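Local coordinates for protein Ulp1-like SUMO protease (Chaetomium thermophilum, PDB 6DG4) that probably removes SUMO from modified proteins as a cysteine protease of the C48 (Ulp1) family, this chain being its catalytic domain, at residues K80-F92 with A115-L129. Numbering follows the deposited sequence.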
loop_
_atom_site.group_PDB
_atom_site.type_symbol
_atom_site.label_atom_id
_atom_site.label_comp_id
_atom_site.label_asym_id
_atom_site.label_seq_id
_atom_site.Cartn_x
_atom_site.Cartn_y
_atom_site.Cartn_z
ATOM N N LYS A 80 -6.380 15.132 5.228
ATOM C CA LYS A 80 -5.482 16.227 5.568
ATOM C C LYS A 80 -5.684 17.465 4.701
ATOM O O LYS A 80 -5.033 18.486 4.951
ATOM C CB LYS A 80 -4.026 15.748 5.487
ATOM C CG LYS A 80 -3.734 14.586 6.437
ATOM C CD LYS A 80 -2.249 14.279 6.576
ATOM C CE LYS A 80 -1.514 15.346 7.385
ATOM N NZ LYS A 80 -1.966 15.404 8.804
ATOM N N GLY A 81 -6.572 17.408 3.712
ATOM C CA GLY A 81 -6.768 18.527 2.802
ATOM C C GLY A 81 -5.520 18.901 2.033
ATOM O O GLY A 81 -5.270 20.089 1.789
ATOM N N ALA A 82 -4.731 17.913 1.638
ATOM C CA ALA A 82 -3.468 18.193 0.978
ATOM C C ALA A 82 -3.715 18.697 -0.442
ATOM O O ALA A 82 -4.640 18.228 -1.113
ATOM C CB ALA A 82 -2.629 16.918 0.908
ATOM N N PRO A 83 -2.897 19.629 -0.936
ATOM C CA PRO A 83 -2.968 19.986 -2.359
ATOM C C PRO A 83 -2.621 18.796 -3.243
ATOM O O PRO A 83 -1.849 17.912 -2.863
ATOM C CB PRO A 83 -1.925 21.103 -2.504
ATOM C CG PRO A 83 -1.678 21.602 -1.117
ATOM C CD PRO A 83 -1.885 20.424 -0.218
ATOM N N ASN A 84 -3.186 18.793 -4.452
ATOM C CA ASN A 84 -3.021 17.648 -5.342
ATOM C C ASN A 84 -1.551 17.345 -5.603
ATOM O O ASN A 84 -1.146 16.178 -5.635
ATOM C CB ASN A 84 -3.761 17.898 -6.654
ATOM C CG ASN A 84 -5.264 17.874 -6.484
ATOM O OD1 ASN A 84 -5.933 18.901 -6.604
ATOM N ND2 ASN A 84 -5.807 16.696 -6.199
ATOM N N GLN A 85 -0.735 18.377 -5.782
ATOM C CA GLN A 85 0.674 18.184 -6.090
ATOM C C GLN A 85 1.561 18.234 -4.855
ATOM O O GLN A 85 2.785 18.158 -4.987
ATOM C CB GLN A 85 1.128 19.195 -7.142
ATOM C CG GLN A 85 0.363 19.046 -8.446
ATOM C CD GLN A 85 1.087 19.644 -9.632
ATOM O OE1 GLN A 85 1.331 20.848 -9.685
ATOM N NE2 GLN A 85 1.436 18.799 -10.596
ATOM N N GLU A 86 0.974 18.326 -3.663
ATOM C CA GLU A 86 1.716 18.297 -2.401
ATOM C C GLU A 86 1.065 17.274 -1.481
ATOM O O GLU A 86 0.508 17.617 -0.429
ATOM C CB GLU A 86 1.778 19.687 -1.766
ATOM C CG GLU A 86 2.511 20.690 -2.654
ATOM C CD GLU A 86 2.575 22.094 -2.078
ATOM O OE1 GLU A 86 2.261 22.288 -0.887
ATOM O OE2 GLU A 86 2.955 23.013 -2.825
ATOM N N PRO A 87 1.114 15.999 -1.852
ATOM C CA PRO A 87 0.467 14.976 -1.031
ATOM C C PRO A 87 1.144 14.798 0.315
ATOM O O PRO A 87 2.350 15.007 0.470
ATOM C CB PRO A 87 0.628 13.702 -1.870
ATOM C CG PRO A 87 1.838 13.958 -2.687
ATOM C CD PRO A 87 1.746 15.413 -3.046
ATOM N N LYS A 88 0.344 14.356 1.284
ATOM C CA LYS A 88 0.893 13.853 2.536
ATOM C C LYS A 88 1.165 12.356 2.488
ATOM O O LYS A 88 2.053 11.872 3.200
ATOM C CB LYS A 88 -0.041 14.191 3.697
ATOM C CG LYS A 88 0.036 15.662 4.107
ATOM C CD LYS A 88 1.406 16.008 4.688
ATOM C CE LYS A 88 1.507 17.454 5.116
ATOM N NZ LYS A 88 2.850 17.732 5.710
ATOM N N CYS A 89 0.441 11.617 1.653
ATOM C CA CYS A 89 0.707 10.206 1.416
ATOM C C CYS A 89 0.655 9.983 -0.083
ATOM O O CYS A 89 -0.286 10.432 -0.744
ATOM C CB CYS A 89 -0.329 9.319 2.104
ATOM S SG CYS A 89 0.014 7.535 2.004
ATOM N N THR A 90 1.668 9.326 -0.629
ATOM C CA THR A 90 1.662 9.050 -2.054
ATOM C C THR A 90 2.104 7.617 -2.300
ATOM O O THR A 90 2.761 6.988 -1.470
ATOM C CB THR A 90 2.492 10.072 -2.839
ATOM O OG1 THR A 90 2.270 9.860 -4.238
ATOM C CG2 THR A 90 3.968 9.940 -2.528
ATOM N N ALA A 91 1.706 7.100 -3.456
ATOM C CA ALA A 91 1.916 5.704 -3.779
ATOM C C ALA A 91 2.411 5.588 -5.207
ATOM O O ALA A 91 2.111 6.426 -6.062
ATOM C CB ALA A 91 0.621 4.903 -3.651
ATOM N N PHE A 92 3.144 4.515 -5.456
ATOM C CA PHE A 92 3.663 4.202 -6.773
ATOM C C PHE A 92 2.962 2.981 -7.348
ATOM O O PHE A 92 2.380 2.160 -6.628
ATOM C CB PHE A 92 5.169 3.968 -6.703
ATOM C CG PHE A 92 5.955 5.228 -6.544
ATOM C CD1 PHE A 92 6.157 5.780 -5.297
ATOM C CD2 PHE A 92 6.467 5.881 -7.648
ATOM C CE1 PHE A 92 6.875 6.949 -5.151
ATOM C CE2 PHE A 92 7.187 7.047 -7.504
ATOM C CZ PHE A 92 7.386 7.579 -6.251
ATOM N N ALA A 115 3.858 10.701 -9.245
ATOM C CA ALA A 115 3.552 10.484 -7.837
ATOM C C ALA A 115 3.681 11.752 -7.001
ATOM O O ALA A 115 3.490 11.698 -5.782
ATOM C CB ALA A 115 4.470 9.400 -7.261
ATOM N N ASN A 116 4.003 12.883 -7.629
ATOM C CA ASN A 116 4.154 14.159 -6.929
ATOM C C ASN A 116 5.247 14.094 -5.870
ATOM O O ASN A 116 5.132 14.675 -4.789
ATOM C CB ASN A 116 2.821 14.649 -6.378
ATOM C CG ASN A 116 1.874 15.029 -7.484
ATOM O OD1 ASN A 116 2.197 15.876 -8.317
ATOM N ND2 ASN A 116 0.724 14.378 -7.536
ATOM N N VAL A 117 6.332 13.407 -6.208
ATOM C CA VAL A 117 7.521 13.317 -5.373
ATOM C C VAL A 117 8.587 14.173 -6.045
ATOM O O VAL A 117 9.247 13.738 -6.996
ATOM C CB VAL A 117 7.980 11.867 -5.202
ATOM C CG1 VAL A 117 9.247 11.797 -4.386
ATOM C CG2 VAL A 117 6.880 11.037 -4.551
ATOM N N ARG A 118 8.751 15.397 -5.553
ATOM C CA ARG A 118 9.713 16.345 -6.092
ATOM C C ARG A 118 10.593 16.866 -4.965
ATOM O O ARG A 118 10.241 16.790 -3.787
ATOM C CB ARG A 118 9.002 17.518 -6.777
ATOM C CG ARG A 118 8.232 17.111 -8.027
ATOM C CD ARG A 118 7.436 18.280 -8.576
ATOM N NE ARG A 118 6.803 17.976 -9.857
ATOM C CZ ARG A 118 5.615 17.390 -10.001
ATOM N NH1 ARG A 118 4.902 17.026 -8.943
ATOM N NH2 ARG A 118 5.138 17.167 -11.218
ATOM N N LYS A 119 11.759 17.391 -5.336
ATOM C CA LYS A 119 12.671 17.925 -4.331
ATOM C C LYS A 119 11.978 18.947 -3.438
ATOM O O LYS A 119 12.142 18.926 -2.213
ATOM C CB LYS A 119 13.886 18.551 -5.019
ATOM C CG LYS A 119 14.947 19.106 -4.063
ATOM C CD LYS A 119 16.130 19.668 -4.845
ATOM C CE LYS A 119 17.185 20.235 -3.913
ATOM N NZ LYS A 119 18.331 20.798 -4.672
ATOM N N ALA A 120 11.195 19.852 -4.029
ATOM C CA ALA A 120 10.638 20.961 -3.259
ATOM C C ALA A 120 9.679 20.504 -2.166
ATOM O O ALA A 120 9.609 21.138 -1.107
ATOM C CB ALA A 120 9.930 21.949 -4.189
ATOM N N ASN A 121 8.921 19.433 -2.393
ATOM C CA ASN A 121 7.924 19.000 -1.424
ATOM C C ASN A 121 8.286 17.699 -0.720
ATOM O O ASN A 121 7.511 17.232 0.120
ATOM C CB ASN A 121 6.543 18.862 -2.084
ATOM C CG ASN A 121 6.454 17.663 -3.007
ATOM O OD1 ASN A 121 7.240 17.537 -3.940
ATOM N ND2 ASN A 121 5.493 16.776 -2.750
ATOM N N PHE A 122 9.449 17.117 -1.022
ATOM C CA PHE A 122 9.776 15.784 -0.525
ATOM C C PHE A 122 9.630 15.678 0.991
ATOM O O PHE A 122 8.968 14.767 1.499
ATOM C CB PHE A 122 11.191 15.398 -0.964
ATOM C CG PHE A 122 11.542 13.977 -0.657
ATOM C CD1 PHE A 122 11.134 12.962 -1.497
ATOM C CD2 PHE A 122 12.273 13.652 0.475
ATOM C CE1 PHE A 122 11.445 11.651 -1.222
ATOM C CE2 PHE A 122 12.587 12.342 0.755
ATOM C CZ PHE A 122 12.166 11.338 -0.097
ATOM N N LEU A 123 10.261 16.587 1.733
ATOM C CA LEU A 123 10.214 16.515 3.190
ATOM C C LEU A 123 8.838 16.841 3.759
ATOM O O LEU A 123 8.599 16.563 4.938
ATOM C CB LEU A 123 11.281 17.426 3.804
ATOM C CG LEU A 123 12.726 17.066 3.464
ATOM C CD1 LEU A 123 13.676 18.058 4.112
ATOM C CD2 LEU A 123 13.060 15.659 3.912
ATOM N N ASP A 124 7.938 17.411 2.958
ATOM C CA ASP A 124 6.567 17.678 3.377
ATOM C C ASP A 124 5.683 16.443 3.271
ATOM O O ASP A 124 4.592 16.426 3.844
ATOM C CB ASP A 124 5.997 18.811 2.507
ATOM C CG ASP A 124 4.547 19.150 2.836
ATOM O OD1 ASP A 124 4.289 19.638 3.956
ATOM O OD2 ASP A 124 3.668 18.961 1.963
ATOM N N ILE A 125 6.115 15.415 2.556
ATOM C CA ILE A 125 5.360 14.171 2.477
ATOM C C ILE A 125 5.546 13.409 3.782
ATOM O O ILE A 125 6.663 13.328 4.306
ATOM C CB ILE A 125 5.861 13.338 1.284
ATOM C CG1 ILE A 125 5.734 14.123 -0.025
ATOM C CG2 ILE A 125 5.107 12.021 1.194
ATOM C CD1 ILE A 125 6.436 13.452 -1.206
ATOM N N ASP A 126 4.463 12.820 4.302
ATOM C CA ASP A 126 4.569 11.949 5.467
ATOM C C ASP A 126 4.910 10.504 5.104
ATOM O O ASP A 126 5.706 9.865 5.802
ATOM C CB ASP A 126 3.254 11.913 6.250
ATOM C CG ASP A 126 2.952 13.211 6.972
ATOM O OD1 ASP A 126 3.869 14.020 7.224
ATOM O OD2 ASP A 126 1.769 13.412 7.303
ATOM N N THR A 127 4.309 9.964 4.042
ATOM C CA THR A 127 4.409 8.544 3.739
ATOM C C THR A 127 4.475 8.337 2.239
ATOM O O THR A 127 3.606 8.820 1.509
ATOM C CB THR A 127 3.178 7.813 4.278
ATOM O OG1 THR A 127 3.010 8.143 5.658
ATOM C CG2 THR A 127 3.332 6.318 4.130
ATOM N N ILE A 128 5.490 7.598 1.794
ATOM C CA ILE A 128 5.625 7.159 0.410
ATOM C C ILE A 128 5.520 5.639 0.406
ATOM O O ILE A 128 6.335 4.954 1.037
ATOM C CB ILE A 128 6.958 7.618 -0.203
ATOM C CG1 ILE A 128 7.064 9.147 -0.167
ATOM C CG2 ILE A 128 7.095 7.088 -1.627
ATOM C CD1 ILE A 128 8.423 9.674 -0.605
ATOM N N LEU A 129 4.523 5.115 -0.304
ATOM C CA LEU A 129 4.249 3.683 -0.364
ATOM C C LEU A 129 4.736 3.130 -1.700
ATOM O O LEU A 129 4.269 3.559 -2.760
ATOM C CB LEU A 129 2.745 3.445 -0.218
ATOM C CG LEU A 129 2.094 3.957 1.074
ATOM C CD1 LEU A 129 0.573 3.856 0.965
ATOM C CD2 LEU A 129 2.592 3.184 2.292
HETATM O O HOH W 1 5.300 17.894 -6.213
HETATM O O HOH W 2 1.004 19.092 1.799
HETATM O O HOH W 3 4.784 20.930 0.126
HETATM O O HOH W 4 3.893 17.211 -0.354
HETATM O O HOH W 5 3.197 16.490 8.027
HETATM O O HOH W 6 -0.029 11.930 -5.268
#
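C89 to A91 pair in parallel with T127 to L129, their axes 14° apart. T90 N donates a hydrogen bond to T127 O, L129 N to T90 O at 2.8 Å, and F92 N to L129 O. K88 O accepts two hydrogen bonds, from D126 N at 2.8 Å and T127 N at 3.1 Å.

T90 turns its side chain to the same face as I128. Its OG1 is anti to the backbone N (chi1 -171°) and donates to A115 O at 2.7 Å, on a lone pair. This ties the edge strand to the end of helix 109-114. CG2 of T90 packs on V117 CG2. The F92 ring takes A115 CB over one face, a CH-pi contact 3.8 Å from the centroid, and I128 CG2 at its edge. On the other face of the sheet, C89 SG touches L129 CD1.

K88 bends at chi2 (-66°) and brings NZ to D124. NZ hydrogen-bonds to D124 O at 2.9 Å and forms a salt bridge with D124 OD1, which it meets from above the carboxylate plane. A water links NZ to D126 OD1. P87 CD lies 3.6 Å from N116 CB. One water links Q85 O to R118 NH1, another E86 O to D124 OD2, and a third P87 O to N121 ND2 and D124 OD2.

Strand 89-91 is an outermost strand of the mixed sheet. Helix 62-80 packs on the face carrying C89, A91 and L129, and its N77 hydrogen-bonds to the backbone of K88 and C89. Across the sheet, F92 and V117 rest on L112 of helix 109-114.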